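Local coordinates for surface presentation of antigens protein SpaO (PDB 4TT9) that is required for surface presentation and secretion of the Ipa invasion antigens, and contributes this C-terminal SpoA domain, related to flagellar FliN, to the type III secretion C-ring, at residues 37-40 with 41-44. Sequence-based numbering, arbitrary orientation.
Sequences MYVE and NELF
Y38 and F44 lay their rings against each other across a tight bend in the chain, in an offset stack with centroids 4.1 Å apart and planes inclined by 25°. The F44 ring reaches over with its far end: CZ sits above the centre of the Y38 ring, while F44 CE2 comes within 3.4 Å of Y38 CD2. Flat rings that can stack face to face suit both places, Y38 being buried against K28 and M30 of strand 18-31 and F44 resting on I79 of the second subunit, whose strand pairs antiparallel with L43 and F44.

Between the rings and the bend, the extended E42 side chain, its CG anti to the backbone N (chi1 -159°), reaches across the turn and puts its carboxylate at the V39 amide. E42 OE1 accepts the V39 N-H nearly along the C-O axis; the modelled separation is unusually short and its exact value doubtful. A weak bond from E42 N to V39 O, 3.3 Å, closes a beta turn resembling type II. N41 takes its left-handed corner, a conformation asparagine tolerates well.

Stack and bonds accompany the reversal that leads the chain from helix 32-36 into the intersubunit sheet. The carboxylate caps the V39 amide, yet M37 O, another acceptor, lies 3.5 Å from E42 OE2, a proximity that could raise the pKa of E42 somewhat.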
ATOM      1  N   MET B  37       3.810 -19.811  -6.133  1.00 81.66           N
ATOM      2  CA  MET B  37       5.110 -19.882  -5.468  1.00 90.11           C
ATOM      3  C   MET B  37       5.200 -18.991  -4.227  1.00 93.15           C
ATOM      4  O   MET B  37       6.270 -18.851  -3.629  1.00 98.41           O
ATOM      5  CB  MET B  37       6.220 -19.543  -6.456  1.00 91.78           C
ATOM      6  CG  MET B  37       6.204 -20.419  -7.692  1.00 90.88           C
ATOM      7  SD  MET B  37       7.002 -19.607  -9.082  1.00 84.89           S
ATOM      8  CE  MET B  37       7.052 -20.949 -10.269  1.00 68.85           C
ATOM      9  N   TYR B  38       4.069 -18.405  -3.848  1.00104.86           N
ATOM     10  CA  TYR B  38       3.928 -17.661  -2.600  1.00 94.45           C
ATOM     11  C   TYR B  38       3.269 -18.548  -1.525  1.00 98.98           C
ATOM     12  O   TYR B  38       2.175 -19.072  -1.747  1.00104.99           O
ATOM     13  CB  TYR B  38       3.069 -16.427  -2.855  1.00 85.61           C
ATOM     14  CG  TYR B  38       3.810 -15.262  -3.469  1.00 81.27           C
ATOM     15  CD1 TYR B  38       4.564 -15.412  -4.628  1.00 83.34           C
ATOM     16  CD2 TYR B  38       3.739 -14.006  -2.891  1.00 74.23           C
ATOM     17  CE1 TYR B  38       5.239 -14.339  -5.179  1.00 80.95           C
ATOM     18  CE2 TYR B  38       4.407 -12.931  -3.429  1.00 74.17           C
ATOM     19  CZ  TYR B  38       5.155 -13.099  -4.569  1.00 78.60           C
ATOM     20  OH  TYR B  38       5.818 -12.012  -5.094  1.00 77.22           O
ATOM     21  N   VAL B  39       3.926 -18.722  -0.374  1.00 92.36           N
ATOM     22  CA  VAL B  39       3.413 -19.592   0.700  1.00 89.99           C
ATOM     23  C   VAL B  39       3.303 -18.868   2.056  1.00 80.90           C
ATOM     24  O   VAL B  39       3.879 -17.809   2.229  1.00 67.73           O
ATOM     25  CB  VAL B  39       4.293 -20.866   0.878  1.00 80.49           C
ATOM     26  CG1 VAL B  39       4.464 -21.610  -0.439  1.00 76.77           C
ATOM     27  CG2 VAL B  39       5.645 -20.504   1.460  1.00 74.57           C
ATOM     28  N   GLU B  40       2.572 -19.439   3.016  1.00 86.62           N
ATOM     29  CA  GLU B  40       2.422 -18.819   4.344  1.00 79.57           C
ATOM     30  C   GLU B  40       3.750 -18.850   5.096  1.00 78.45           C
ATOM     31  O   GLU B  40       4.606 -19.684   4.808  1.00 84.10           O
ATOM     32  CB  GLU B  40       1.313 -19.504   5.163  1.00 80.98           C
ATOM     33  CG  GLU B  40       0.717 -18.648   6.297  1.00 71.20           C
ATOM     34  CD  GLU B  40      -0.743 -18.986   6.588  1.00 72.78           C
ATOM     35  OE1 GLU B  40      -1.431 -19.527   5.696  1.00 71.01           O
ATOM     36  OE2 GLU B  40      -1.208 -18.699   7.708  1.00 74.37           O
ATOM     37  N   ASN B  41       3.916 -17.940   6.053  1.00 76.50           N
ATOM     38  CA  ASN B  41       5.203 -17.724   6.724  1.00 77.62           C
ATOM     39  C   ASN B  41       6.412 -17.612   5.782  1.00 79.03           C
ATOM     40  O   ASN B  41       7.530 -17.969   6.157  1.00 82.93           O
ATOM     41  CB  ASN B  41       5.455 -18.768   7.825  1.00 80.15           C
ATOM     42  CG  ASN B  41       4.818 -18.383   9.152  1.00 78.10           C
ATOM     43  OD1 ASN B  41       4.396 -17.241   9.347  1.00 75.49           O
ATOM     44  ND2 ASN B  41       4.757 -19.334  10.075  1.00 78.65           N
ATOM     45  N   GLU B  42       6.180 -17.126   4.562  1.00 74.86           N
ATOM     46  CA  GLU B  42       7.265 -16.815   3.632  1.00 74.01           C
ATOM     47  C   GLU B  42       7.768 -15.381   3.863  1.00 69.18           C
ATOM     48  O   GLU B  42       7.113 -14.570   4.527  1.00 52.29           O
ATOM     49  CB  GLU B  42       6.819 -17.014   2.176  1.00 59.65           C
ATOM     50  CG  GLU B  42       7.961 -17.207   1.182  1.00 72.50           C
ATOM     51  CD  GLU B  42       7.488 -17.572  -0.209  1.00 76.36           C
ATOM     52  OE1 GLU B  42       6.296 -17.906  -0.368  1.00 77.67           O
ATOM     53  OE2 GLU B  42       8.315 -17.526  -1.142  1.00 77.96           O
ATOM     54  N   LEU B  43       8.947 -15.078   3.336  1.00 65.70           N
ATOM     55  CA  LEU B  43       9.532 -13.766   3.520  1.00 54.97           C
ATOM     56  C   LEU B  43      10.126 -13.276   2.213  1.00 53.51           C
ATOM     57  O   LEU B  43      11.016 -13.909   1.635  1.00 53.80           O
ATOM     58  CB  LEU B  43      10.594 -13.810   4.619  1.00 52.63           C
ATOM     59  CG  LEU B  43      11.422 -12.547   4.870  1.00 50.33           C
ATOM     60  CD1 LEU B  43      10.580 -11.382   5.385  1.00 51.90           C
ATOM     61  CD2 LEU B  43      12.563 -12.843   5.824  1.00 52.43           C
ATOM     62  N   PHE B  44       9.616 -12.142   1.750  1.00 56.65           N
ATOM     63  CA  PHE B  44      10.070 -11.537   0.509  1.00 59.26           C
ATOM     64  C   PHE B  44      10.824 -10.261   0.793  1.00 62.10           C
ATOM     65  O   PHE B  44      10.702  -9.674   1.868  1.00 61.78           O
ATOM     66  CB  PHE B  44       8.886 -11.218  -0.392  1.00 54.14           C
ATOM     67  CG  PHE B  44       8.214 -12.430  -0.956  1.00 54.97           C
ATOM     68  CD1 PHE B  44       8.706 -13.038  -2.102  1.00 57.46           C
ATOM     69  CD2 PHE B  44       7.086 -12.955  -0.350  1.00 51.95           C
ATOM     70  CE1 PHE B  44       8.091 -14.150  -2.626  1.00 61.52           C
ATOM     71  CE2 PHE B  44       6.466 -14.065  -0.871  1.00 56.60           C
ATOM     72  CZ  PHE B  44       6.970 -14.666  -2.009  1.00 63.45           C
TER